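Local structure of periplasmic beta-glucosidase (Pseudomonas aeruginosa, 6R5V) at residues K176-Y181 against D203-Y208; A218-L223 against L251-H256; M121-M126 against M172-H177; R188-V193 against H485-R490. The protein probably hydrolyses terminal, non-reducing beta-D-glucosyl residues of beta-glucosides in the periplasm, releasing beta-D-glucose, as a member of glycosyl hydrolase family 3. The protein carries 1 engineered substitution. One frame throughout, in Å; residues are numbered along the deposited sequence. Where two conformers were deposited one is given.

Interaction 1. Residues K176-Y181 against D203-Y208. With XYP (beta-D-xylopyranose), chain C.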
# COMPACT_ATOMS: atom_id res chain seq x y z
N LYS A 176 -11.86 -16.74 11.52
CA LYS A 176 -10.98 -16.67 10.33
C LYS A 176 -10.63 -15.21 10.03
O LYS A 176 -11.27 -14.31 10.54
CB LYS A 176 -11.70 -17.37 9.17
CG LYS A 176 -12.89 -16.62 8.62
CD LYS A 176 -13.68 -17.46 7.61
CE LYS A 176 -14.77 -16.70 6.92
NZ LYS A 176 -15.40 -17.60 5.95
N HIS A 177 -9.63 -14.95 9.21
CA HIS A 177 -8.65 -15.86 8.65
C HIS A 177 -7.30 -15.61 9.33
O HIS A 177 -6.75 -14.51 9.22
CB HIS A 177 -8.50 -15.64 7.16
CG HIS A 177 -9.76 -15.76 6.37
ND1 HIS A 177 -10.64 -14.68 6.21
CD2 HIS A 177 -10.29 -16.79 5.68
CE1 HIS A 177 -11.64 -15.07 5.42
NE2 HIS A 177 -11.45 -16.34 5.08
N PHE A 178 -6.83 -16.54 10.14
CA PHE A 178 -5.68 -16.32 11.05
C PHE A 178 -4.41 -16.53 10.21
O PHE A 178 -4.13 -17.68 9.83
CB PHE A 178 -5.78 -17.29 12.22
CG PHE A 178 -4.77 -17.08 13.31
CD1 PHE A 178 -4.78 -15.89 14.02
CD2 PHE A 178 -3.86 -18.05 13.66
CE1 PHE A 178 -3.91 -15.70 15.09
CE2 PHE A 178 -3.02 -17.87 14.75
CZ PHE A 178 -3.03 -16.69 15.44
N ALA A 179 -3.69 -15.46 9.83
CA ALA A 179 -3.93 -14.09 10.28
C ALA A 179 -3.46 -13.08 9.23
O ALA A 179 -2.59 -13.42 8.40
CB ALA A 179 -3.17 -13.88 11.58
N LEU A 180 -3.95 -11.84 9.37
CA LEU A 180 -3.51 -10.60 8.67
C LEU A 180 -3.97 -10.59 7.21
O LEU A 180 -3.40 -9.85 6.39
CB LEU A 180 -1.98 -10.46 8.68
CG LEU A 180 -1.25 -10.74 10.00
CD1 LEU A 180 0.22 -10.37 9.90
CD2 LEU A 180 -1.91 -9.98 11.16
N TYR A 181 -4.92 -11.47 6.86
CA TYR A 181 -5.30 -11.73 5.45
C TYR A 181 -5.75 -10.43 4.73
O TYR A 181 -5.48 -10.30 3.52
CB TYR A 181 -6.33 -12.85 5.50
CG TYR A 181 -6.89 -13.34 4.19
CD1 TYR A 181 -6.12 -13.53 3.06
CD2 TYR A 181 -8.24 -13.62 4.11
CE1 TYR A 181 -6.69 -14.01 1.88
CE2 TYR A 181 -8.83 -14.06 2.94
CZ TYR A 181 -8.05 -14.26 1.83
OH TYR A 181 -8.72 -14.67 0.70
N ASP A 203 -2.67 -3.73 16.28
CA ASP A 203 -3.79 -3.37 15.38
C ASP A 203 -4.44 -4.59 14.72
O ASP A 203 -5.65 -4.57 14.58
CB ASP A 203 -3.28 -2.47 14.26
CG ASP A 203 -2.84 -1.11 14.76
OD1 ASP A 203 -3.23 -0.75 15.88
OD2 ASP A 203 -2.17 -0.41 13.99
N TYR A 204 -3.69 -5.62 14.35
CA TYR A 204 -4.21 -6.71 13.50
C TYR A 204 -4.57 -7.97 14.30
O TYR A 204 -5.54 -8.62 13.95
CB TYR A 204 -3.21 -6.97 12.37
CG TYR A 204 -3.31 -6.02 11.22
CD1 TYR A 204 -2.67 -4.78 11.22
CD2 TYR A 204 -4.14 -6.31 10.15
CE1 TYR A 204 -2.81 -3.91 10.15
CE2 TYR A 204 -4.31 -5.45 9.09
CZ TYR A 204 -3.65 -4.24 9.10
OH TYR A 204 -3.85 -3.41 8.07
N LEU A 205 -3.77 -8.36 15.30
CA LEU A 205 -3.99 -9.64 16.01
C LEU A 205 -5.12 -9.57 17.03
O LEU A 205 -5.73 -10.59 17.29
CB LEU A 205 -2.69 -10.11 16.65
CG LEU A 205 -1.62 -10.59 15.69
CD1 LEU A 205 -0.31 -10.86 16.45
CD2 LEU A 205 -2.07 -11.85 14.95
N PRO A 206 -5.42 -8.44 17.71
CA PRO A 206 -6.43 -8.47 18.78
C PRO A 206 -7.79 -9.07 18.46
O PRO A 206 -8.34 -9.71 19.35
CB PRO A 206 -6.53 -7.02 19.26
CG PRO A 206 -5.14 -6.49 18.96
CD PRO A 206 -4.77 -7.12 17.63
N PRO A 207 -8.40 -8.94 17.25
CA PRO A 207 -9.68 -9.59 17.01
C PRO A 207 -9.62 -11.12 17.04
O PRO A 207 -10.60 -11.75 17.50
CB PRO A 207 -10.10 -9.10 15.62
CG PRO A 207 -9.26 -7.83 15.41
CD PRO A 207 -7.95 -8.08 16.14
N TYR A 208 -8.50 -11.72 16.65
CA TYR A 208 -8.36 -13.20 16.70
C TYR A 208 -8.25 -13.62 18.15
O TYR A 208 -8.91 -14.61 18.53
CB TYR A 208 -7.17 -13.73 15.87
CG TYR A 208 -7.10 -13.22 14.46
CD1 TYR A 208 -7.95 -13.69 13.46
CD2 TYR A 208 -6.12 -12.31 14.11
CE1 TYR A 208 -7.88 -13.17 12.17
CE2 TYR A 208 -6.02 -11.81 12.82
CZ TYR A 208 -6.89 -12.26 11.85
OH TYR A 208 -6.81 -11.75 10.58
C1 XYP C . -13.20 -20.78 0.96
C2 XYP C . -13.55 -21.31 2.36
C3 XYP C . -14.01 -20.13 3.24
C4 XYP C . -12.86 -19.13 3.30
C5 XYP C . -12.40 -18.70 1.91
O2 XYP C . -14.50 -22.39 2.22
O3 XYP C . -14.34 -20.42 4.61
O4 XYP C . -13.31 -17.99 4.02
O5 XYP C . -12.19 -19.75 0.98
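The end of strand 172-178 runs into a loop that passes the helical region 203-208, with the CA atoms of L180 and Y204 6.2 Å apart. This is strand-to-helix packing in the TIM-barrel-like N-terminal domain of a family 3 glycosidase. Two cis peptide bonds, before H177 and before A179, kink the strand end. Y208 fills the middle of the contact. F178 sends its edge onto one face of the Y208 ring in a T-shaped pair, centroids 5.3 Å apart and planes at 73°. F178 reaches there because its CG lies anti to the backbone N (chi1 -173°). A179 CB touches Y208 CE2 at 3.7 Å, and L205 CD2 adds to the apolar patch. Further on, L180 CD2 packs against Y204 CB at 3.5 Å, the two side chains crossing at about a right angle. On the sugar side, K176 CG lies over the centre of one face of the H177 imidazole and Y181 CD2 nearer the rim of the other, which limits rotation of the ring. H177 NE2 is hydrogen-bonded to O4 of a xylopyranose at 2.7 Å, and D128 takes ND1. D128 also bonds Y208 OH. That same hydroxyl oxygen accepts the L180 backbone N-H, with L180 N 3.1 Å from Y208 OH.

Interaction 2. Residues A218-L223 against L251-H256. Engineered in segment 251-256: N255 (natural residue Asp). With XYP (beta-D-xylopyranose), chain C; XYP (beta-D-xylopyranose), chain B.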
# COMPACT_ATOMS: atom_id res chain seq x y z
N ALA A 218 -12.65 -23.26 17.11
CA ALA A 218 -11.76 -23.52 15.97
C ALA A 218 -11.20 -22.22 15.42
O ALA A 218 -11.76 -21.13 15.65
CB ALA A 218 -12.47 -24.32 14.89
N VAL A 219 -10.06 -22.37 14.75
CA VAL A 219 -9.39 -21.26 14.04
C VAL A 219 -9.09 -21.71 12.61
O VAL A 219 -8.48 -22.77 12.43
CB VAL A 219 -8.12 -20.85 14.79
CG1 VAL A 219 -7.27 -19.86 13.95
CG2 VAL A 219 -8.48 -20.31 16.17
N MET A 220 -9.59 -20.97 11.63
CA MET A 220 -9.24 -21.22 10.22
C MET A 220 -8.02 -20.40 9.81
O MET A 220 -7.97 -19.16 9.96
CB MET A 220 -10.40 -20.91 9.29
CG MET A 220 -10.01 -21.16 7.86
SD MET A 220 -11.43 -21.03 6.75
CE MET A 220 -12.09 -22.68 7.01
N VAL A 221 -7.04 -21.11 9.29
CA VAL A 221 -5.70 -20.56 8.97
C VAL A 221 -5.78 -19.89 7.60
O VAL A 221 -6.46 -20.41 6.69
CB VAL A 221 -4.63 -21.66 9.09
CG1 VAL A 221 -3.26 -21.10 8.78
CG2 VAL A 221 -4.63 -22.26 10.51
N SER A 222 -5.13 -18.73 7.46
CA SER A 222 -5.18 -17.93 6.21
C SER A 222 -4.25 -18.46 5.10
O SER A 222 -3.38 -19.30 5.32
CB SER A 222 -4.90 -16.47 6.52
OG SER A 222 -3.53 -16.33 6.86
N LEU A 223 -4.48 -17.93 3.90
CA LEU A 223 -3.83 -18.31 2.63
C LEU A 223 -2.55 -17.52 2.36
O LEU A 223 -1.77 -17.93 1.49
CB LEU A 223 -4.86 -18.11 1.51
CG LEU A 223 -5.93 -19.19 1.44
CD1 LEU A 223 -7.02 -18.79 0.48
CD2 LEU A 223 -5.31 -20.51 0.99
N LEU A 251 -9.22 -26.27 17.80
CA LEU A 251 -8.90 -26.99 16.56
C LEU A 251 -8.39 -25.98 15.53
O LEU A 251 -9.08 -24.97 15.34
CB LEU A 251 -10.17 -27.66 16.06
CG LEU A 251 -10.06 -28.41 14.74
CD1 LEU A 251 -9.09 -29.57 14.89
CD2 LEU A 251 -11.41 -28.88 14.25
N THR A 252 -7.27 -26.25 14.86
CA THR A 252 -6.85 -25.43 13.69
C THR A 252 -7.24 -26.14 12.40
O THR A 252 -7.00 -27.36 12.28
CB THR A 252 -5.36 -25.14 13.74
OG1 THR A 252 -4.65 -26.36 13.96
CG2 THR A 252 -5.02 -24.14 14.81
N ILE A 253 -7.81 -25.40 11.47
CA ILE A 253 -8.30 -25.95 10.18
C ILE A 253 -7.58 -25.18 9.08
O ILE A 253 -7.58 -23.93 9.10
CB ILE A 253 -9.81 -25.80 10.06
CG1 ILE A 253 -10.55 -26.40 11.25
CG2 ILE A 253 -10.31 -26.33 8.73
CD1 ILE A 253 -12.07 -26.18 11.21
N SER A 254 -7.05 -25.89 8.10
CA SER A 254 -6.47 -25.24 6.89
C SER A 254 -7.61 -24.71 5.99
O SER A 254 -8.77 -25.18 6.10
CB SER A 254 -5.58 -26.22 6.18
OG SER A 254 -6.32 -26.99 5.26
N ASN A 255 -7.29 -23.79 5.08
CA ASN A 255 -8.21 -23.38 3.99
C ASN A 255 -8.05 -24.37 2.83
O ASN A 255 -7.13 -25.25 2.86
CB ASN A 255 -7.96 -21.92 3.60
CG ASN A 255 -9.18 -21.27 2.99
OD1 ASN A 255 -9.85 -21.86 2.14
ND2 ASN A 255 -9.51 -20.08 3.43
N HIS A 256 -8.93 -24.28 1.85
CA HIS A 256 -9.03 -25.23 0.73
C HIS A 256 -7.71 -25.26 -0.06
O HIS A 256 -7.32 -24.23 -0.59
CB HIS A 256 -10.18 -24.79 -0.19
CG HIS A 256 -10.39 -25.72 -1.32
ND1 HIS A 256 -9.81 -25.53 -2.55
CD2 HIS A 256 -11.14 -26.83 -1.41
CE1 HIS A 256 -10.17 -26.51 -3.35
NE2 HIS A 256 -11.00 -27.32 -2.67
C1 XYP C . -13.20 -20.78 0.96
C2 XYP C . -13.55 -21.31 2.36
C3 XYP C . -14.01 -20.13 3.24
C4 XYP C . -12.86 -19.13 3.30
C5 XYP C . -12.40 -18.70 1.91
O2 XYP C . -14.50 -22.39 2.22
O3 XYP C . -14.34 -20.42 4.61
O4 XYP C . -13.31 -17.99 4.02
O5 XYP C . -12.19 -19.75 0.98
O1 XYP B . -12.64 -22.39 -5.33
C1 XYP B . -12.48 -22.58 -3.92
C2 XYP B . -11.54 -21.51 -3.40
C3 XYP B . -11.35 -21.71 -1.88
C4 XYP B . -12.74 -21.67 -1.23
C5 XYP B . -13.63 -22.76 -1.81
O2 XYP B . -10.36 -21.68 -4.21
O3 XYP B . -10.44 -20.80 -1.21
O4 XYP B . -12.68 -21.87 0.17
O5 XYP B . -13.74 -22.55 -3.23
O HOH W 1 -4.84 -22.45 5.71
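A218 starts the pairing of two parallel strands, 218-221 and 251-253, whose axes are 24° apart. A218 CB touches L251 CB at 4.2 Å and also meets I253 CD1. V219 is held through both its backbone N and its backbone O: V219 N donates to L251 O at 2.8 Å, and V219 O accepts from I253 N. M220 lies on the same sheet face as A218, L251 and I253. CG is anti to the backbone N (chi1 179°) and the chain runs on extended, which brings M220 SD to 4.0 Å from N255 ND2 and 3.7 Å from O3 of one xylopyranose; only CE turns aside. V221 N closes the ladder on I253 O at 2.9 Å. Beyond it the strands part, and a water bridges V221 O, by a weak bond, to N255 N. L223 lies across N255 at about a right angle, with L223 CD2 4.0 Å from N255 CB. N255 is an engineered residue, Asp in the natural protein. N255 OD1 takes the proton of H256 N on an in-plane lone pair (2.6 Å) and lies near two xylopyranose units. The arrangement is typical of a TIM-barrel-like domain, where parallel strands carry sugar-binding residues at their C-terminal ends.

Interaction 3. Residues M121-M126 against M172-H177. With XYP (beta-D-xylopyranose), chain C.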
# COMPACT_ATOMS: atom_id res chain seq x y z
N MET A 121 -20.97 -26.39 12.79
CA MET A 121 -19.86 -25.41 12.77
C MET A 121 -20.07 -24.43 11.63
O MET A 121 -20.54 -24.81 10.54
CB MET A 121 -18.52 -26.14 12.64
CG MET A 121 -17.32 -25.19 12.51
SD MET A 121 -15.77 -26.09 12.19
CE MET A 121 -15.49 -26.85 13.78
N SER A 122 -19.72 -23.18 11.89
CA SER A 122 -19.59 -22.18 10.82
C SER A 122 -18.15 -21.71 10.69
O SER A 122 -17.46 -21.46 11.74
CB SER A 122 -20.44 -20.97 11.03
OG SER A 122 -20.29 -20.10 9.90
N PHE A 123 -17.72 -21.49 9.45
CA PHE A 123 -16.43 -20.82 9.22
C PHE A 123 -16.67 -19.32 9.29
O PHE A 123 -16.82 -18.68 8.24
CB PHE A 123 -15.80 -21.23 7.90
CG PHE A 123 -15.57 -22.71 7.73
CD1 PHE A 123 -14.94 -23.45 8.71
CD2 PHE A 123 -16.01 -23.36 6.59
CE1 PHE A 123 -14.73 -24.81 8.53
CE2 PHE A 123 -15.80 -24.72 6.42
CZ PHE A 123 -15.17 -25.44 7.39
N SER A 124 -16.81 -18.84 10.51
CA SER A 124 -17.21 -17.45 10.88
C SER A 124 -16.97 -17.30 12.38
O SER A 124 -16.91 -18.32 13.07
CB SER A 124 -18.64 -17.19 10.41
OG SER A 124 -19.26 -16.04 10.98
N PRO A 125 -16.74 -16.10 12.94
CA PRO A 125 -16.73 -14.83 12.21
C PRO A 125 -15.41 -14.60 11.45
O PRO A 125 -14.37 -15.12 11.84
CB PRO A 125 -16.88 -13.82 13.35
CG PRO A 125 -16.11 -14.45 14.50
CD PRO A 125 -16.34 -15.94 14.34
N MET A 126 -15.50 -13.83 10.36
CA MET A 126 -14.33 -13.20 9.71
C MET A 126 -13.96 -11.90 10.46
O MET A 126 -14.79 -10.99 10.55
CB MET A 126 -14.65 -12.94 8.24
CG MET A 126 -13.45 -12.48 7.40
SD MET A 126 -13.19 -10.71 7.56
CE MET A 126 -12.21 -10.37 6.10
N MET A 172 -20.34 -24.32 16.55
CA MET A 172 -18.97 -23.93 16.89
C MET A 172 -18.54 -22.82 15.92
O MET A 172 -18.86 -22.86 14.72
CB MET A 172 -18.00 -25.12 16.77
CG MET A 172 -16.57 -24.74 17.01
SD MET A 172 -15.48 -26.20 17.27
CE MET A 172 -16.19 -26.84 18.79
N ALA A 173 -17.87 -21.82 16.46
CA ALA A 173 -17.26 -20.75 15.65
C ALA A 173 -15.84 -21.21 15.25
O ALA A 173 -15.00 -21.59 16.15
CB ALA A 173 -17.19 -19.46 16.40
N ALA A 174 -15.57 -21.15 13.97
CA ALA A 174 -14.21 -21.27 13.42
C ALA A 174 -13.81 -19.88 12.94
O ALA A 174 -14.15 -19.50 11.82
CB ALA A 174 -14.13 -22.34 12.36
N VAL A 175 -13.19 -19.11 13.85
CA VAL A 175 -12.75 -17.70 13.57
C VAL A 175 -11.75 -17.71 12.43
O VAL A 175 -10.91 -18.62 12.36
CB VAL A 175 -12.21 -16.99 14.82
CG1 VAL A 175 -10.98 -17.60 15.43
CG2 VAL A 175 -12.00 -15.51 14.56
N LYS A 176 -11.86 -16.74 11.52
CA LYS A 176 -10.98 -16.67 10.33
C LYS A 176 -10.63 -15.21 10.03
O LYS A 176 -11.27 -14.31 10.54
CB LYS A 176 -11.70 -17.37 9.17
CG LYS A 176 -12.89 -16.62 8.62
CD LYS A 176 -13.68 -17.46 7.61
CE LYS A 176 -14.77 -16.70 6.92
NZ LYS A 176 -15.40 -17.60 5.95
N HIS A 177 -9.63 -14.95 9.21
CA HIS A 177 -8.65 -15.86 8.65
C HIS A 177 -7.30 -15.61 9.33
O HIS A 177 -6.75 -14.51 9.22
CB HIS A 177 -8.50 -15.64 7.16
CG HIS A 177 -9.76 -15.76 6.37
ND1 HIS A 177 -10.64 -14.68 6.21
CD2 HIS A 177 -10.29 -16.79 5.68
CE1 HIS A 177 -11.64 -15.07 5.42
NE2 HIS A 177 -11.45 -16.34 5.08
C1 XYP C . -13.20 -20.78 0.96
C2 XYP C . -13.55 -21.31 2.36
C3 XYP C . -14.01 -20.13 3.24
C4 XYP C . -12.86 -19.13 3.30
C5 XYP C . -12.40 -18.70 1.91
O2 XYP C . -14.50 -22.39 2.22
O3 XYP C . -14.34 -20.42 4.61
O4 XYP C . -13.31 -17.99 4.02
O5 XYP C . -12.19 -19.75 0.98
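Neighbouring parallel strands of the TIM-barrel-like domain meet here, and their C-terminal ends open onto the sugar site. M121 and M172 lie side by side and point the same way, with M121 CE 3.6 Å from M172 SD. The first ladder has S122 at its centre: S122 N donates to M172 O at 3.0 Å, and A174 N donates to S122 O. F123 then forms an inverse gamma turn. The pairing is interrupted here, and the register shifts by one residue before M126. The F123 ring turns its edge to A174, with F123 CD1 3.9 Å from A174 CB. The peptide before P125 is cis. P125 packs on A173 and V175, and P125 O accepts from K176 N at 3.0 Å, restoring the pairing. M126 has CG anti to the backbone N (chi1 -171°), and M126 CG lies 3.7 Å from H177 CE1, the two side chains crossing obliquely. K176 leaves the strand with CG between the backbone N and the carbonyl carbon (chi1 71°), then runs fully extended toward the sugar. K176 NZ donates to F123 O at 2.9 Å, standing above the carbonyl plane, 35° out of it. The same nitrogen, K176 NZ, donates to O4 of one xylopyranose at 2.9 Å and more weakly to O3. D79 lies nearby as a long, weak ion pair and also bonds the sugar. The F123 carbonyl thus acts in the second shell and holds the lysine end in place as a donor to the sugar hydroxyls.

Interaction 4. Residues R188-V193 against H485-R490. With XYP (beta-D-xylopyranose), chain B; XYP (beta-D-xylopyranose), chain C.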
# COMPACT_ATOMS: atom_id res chain seq x y z
N ARG A 188 -4.79 -7.05 -3.55
CA ARG A 188 -4.98 -8.26 -4.39
C ARG A 188 -5.21 -9.45 -3.50
O ARG A 188 -4.40 -9.70 -2.55
CB ARG A 188 -3.78 -8.50 -5.32
CG ARG A 188 -3.60 -7.39 -6.34
CD ARG A 188 -2.48 -7.56 -7.36
NE ARG A 188 -1.12 -7.46 -6.90
CZ ARG A 188 -0.38 -6.33 -6.77
NH1 ARG A 188 -0.92 -5.13 -6.93
NH2 ARG A 188 0.90 -6.41 -6.43
N ASP A 189 -6.29 -10.19 -3.73
CA ASP A 189 -6.60 -11.33 -2.84
C ASP A 189 -5.40 -12.30 -2.84
O ASP A 189 -4.69 -12.43 -3.89
CB ASP A 189 -7.91 -12.02 -3.18
CG ASP A 189 -8.58 -12.65 -1.94
OD1 ASP A 189 -7.92 -12.75 -0.85
OD2 ASP A 189 -9.75 -13.01 -2.08
N TYR A 190 -5.16 -12.92 -1.69
CA TYR A 190 -4.14 -13.96 -1.44
C TYR A 190 -2.71 -13.40 -1.49
O TYR A 190 -1.75 -14.17 -1.31
CB TYR A 190 -4.20 -15.06 -2.50
CG TYR A 190 -5.57 -15.51 -2.91
CD1 TYR A 190 -6.44 -16.03 -1.98
CD2 TYR A 190 -5.98 -15.44 -4.24
CE1 TYR A 190 -7.70 -16.46 -2.34
CE2 TYR A 190 -7.24 -15.86 -4.62
CZ TYR A 190 -8.09 -16.39 -3.67
OH TYR A 190 -9.32 -16.88 -4.03
N ASN A 191 -2.55 -12.08 -1.65
CA ASN A 191 -1.22 -11.48 -1.86
C ASN A 191 -0.45 -11.33 -0.53
O ASN A 191 -1.04 -11.35 0.57
CB ASN A 191 -1.25 -10.13 -2.59
CG ASN A 191 0.04 -9.83 -3.33
OD1 ASN A 191 0.86 -10.74 -3.54
ND2 ASN A 191 0.28 -8.57 -3.67
N THR A 192 0.85 -11.20 -0.70
CA THR A 192 1.86 -10.87 0.33
C THR A 192 1.33 -9.93 1.42
O THR A 192 0.77 -8.89 1.12
CB THR A 192 3.09 -10.25 -0.35
OG1 THR A 192 3.44 -11.23 -1.35
CG2 THR A 192 4.17 -10.02 0.68
N VAL A 193 1.62 -10.28 2.68
CA VAL A 193 1.39 -9.40 3.83
C VAL A 193 2.70 -9.22 4.51
O VAL A 193 3.39 -10.23 4.82
CB VAL A 193 0.30 -9.89 4.80
CG1 VAL A 193 0.19 -8.96 6.00
CG2 VAL A 193 -1.00 -10.00 4.06
N HIS A 485 -16.39 -10.17 -3.51
CA HIS A 485 -16.27 -11.54 -2.97
C HIS A 485 -14.81 -12.02 -3.04
O HIS A 485 -13.92 -11.25 -3.39
CB HIS A 485 -17.35 -12.39 -3.65
CG HIS A 485 -16.89 -13.30 -4.73
ND1 HIS A 485 -16.68 -14.63 -4.48
CD2 HIS A 485 -16.71 -13.11 -6.05
CE1 HIS A 485 -16.33 -15.23 -5.60
NE2 HIS A 485 -16.34 -14.31 -6.59
N GLU A 486 -14.59 -13.27 -2.70
CA GLU A 486 -13.22 -13.83 -2.77
C GLU A 486 -12.64 -13.58 -4.17
O GLU A 486 -13.35 -13.84 -5.17
CB GLU A 486 -13.28 -15.31 -2.43
CG GLU A 486 -11.92 -15.92 -2.40
CD GLU A 486 -11.93 -17.40 -2.15
OE1 GLU A 486 -13.02 -17.90 -1.74
OE2 GLU A 486 -10.86 -18.03 -2.33
N ALA A 487 -11.41 -13.10 -4.21
CA ALA A 487 -10.61 -12.86 -5.43
C ALA A 487 -11.12 -11.67 -6.26
O ALA A 487 -10.39 -11.32 -7.19
CB ALA A 487 -10.54 -14.10 -6.27
N SER A 488 -12.15 -10.94 -5.85
CA SER A 488 -12.70 -9.83 -6.68
C SER A 488 -12.10 -8.48 -6.25
O SER A 488 -12.84 -7.58 -5.86
CB SER A 488 -14.21 -9.84 -6.65
OG SER A 488 -14.72 -11.09 -7.11
N SER A 489 -10.79 -8.34 -6.36
CA SER A 489 -10.08 -7.07 -6.07
C SER A 489 -10.32 -6.08 -7.21
O SER A 489 -10.38 -6.46 -8.35
CB SER A 489 -8.65 -7.32 -5.83
OG SER A 489 -8.52 -8.20 -4.72
N ARG A 490 -10.55 -4.83 -6.84
CA ARG A 490 -10.86 -3.76 -7.80
C ARG A 490 -9.74 -2.75 -7.82
O ARG A 490 -9.19 -2.43 -6.75
CB ARG A 490 -12.14 -3.05 -7.40
CG ARG A 490 -13.41 -3.72 -7.82
CD ARG A 490 -14.63 -2.82 -7.59
NE ARG A 490 -14.87 -1.91 -8.68
CZ ARG A 490 -15.69 -0.87 -8.63
NH1 ARG A 490 -16.43 -0.64 -7.55
NH2 ARG A 490 -15.81 -0.10 -9.68
O1 XYP B . -12.64 -22.39 -5.33
C1 XYP B . -12.48 -22.58 -3.92
C2 XYP B . -11.54 -21.51 -3.40
C3 XYP B . -11.35 -21.71 -1.88
C4 XYP B . -12.74 -21.67 -1.23
C5 XYP B . -13.63 -22.76 -1.81
O2 XYP B . -10.36 -21.68 -4.21
O3 XYP B . -10.44 -20.80 -1.21
O4 XYP B . -12.68 -21.87 0.17
O5 XYP B . -13.74 -22.55 -3.23
C1 XYP C . -13.20 -20.78 0.96
C2 XYP C . -13.55 -21.31 2.36
C3 XYP C . -14.01 -20.13 3.24
C4 XYP C . -12.86 -19.13 3.30
C5 XYP C . -12.40 -18.70 1.91
O2 XYP C . -14.50 -22.39 2.22
O3 XYP C . -14.34 -20.42 4.61
O4 XYP C . -13.31 -17.99 4.02
O5 XYP C . -12.19 -19.75 0.98
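The Y190 ring has D189 CG over the centre of one face, 3.9 Å above the plane, and E486 OE2 at its edge, in plane. The E486 carboxylate is turned 78° against the ring, and the two side chains cross at about a right angle. Y190 OH donates to E486 OE2 at 2.6 Å, meeting it on the anti side and 22° out of the carboxylate plane. E486 can reach this far because its chain is extended, with CG anti to the backbone N (chi1 -177°). E486 OE2 also lies 3.0 Å from O3 of one xylopyranose, and R585 of the second subunit forms a salt bridge with it. A487 CB is 4.1 Å from Y190 CE2. D189 reaches across to the other loop: D189 OD2 uses the anti lone pair to take the A487 N-H, with A487 N at 2.7 Å. D189 OD1 has weak bonds to its neighbour Y190 N, to Y181 and to W135. The carboxylate is thus held through both oxygens. At the far end S489 OG accepts a weak bond from D189 N at 3.1 Å, while its stronger partner is the G187 carbonyl. Each segment contains a type II beta turn, from R188 to N191 and from H485 to S488, and the turns bring D189 and Y190 against E486 and A487. The arrangement is that of a family 3 glycosidase sugar site shared between two domains, where a loop of the C-terminal domain meets the N-terminal barrel and, here, an arginine of the second subunit.

In the fold
From the N terminus, interaction 3 comes first: strand 121-122 pairs with strand 172-178 across a loop of 45 residues. Interaction 1 begins where it ends, sharing K176 and H177, and closes a short loop onto 203-208. Helix 206-213 then leads into strand 218-221, which opens interaction 2 and pairs with 251-253. Interactions 3 and 2 each pair two strands, and because 172-178 also neighbours 218-221 the four lie side by side in one parallel sheet. Interaction 1 ties the end of 172-178 to the helices that follow. Interaction 4 closes a far longer loop and ties the N-terminal domain to the C-terminal one. It crosses interaction 1 and encloses interaction 2. All four touch the same xylopyranose.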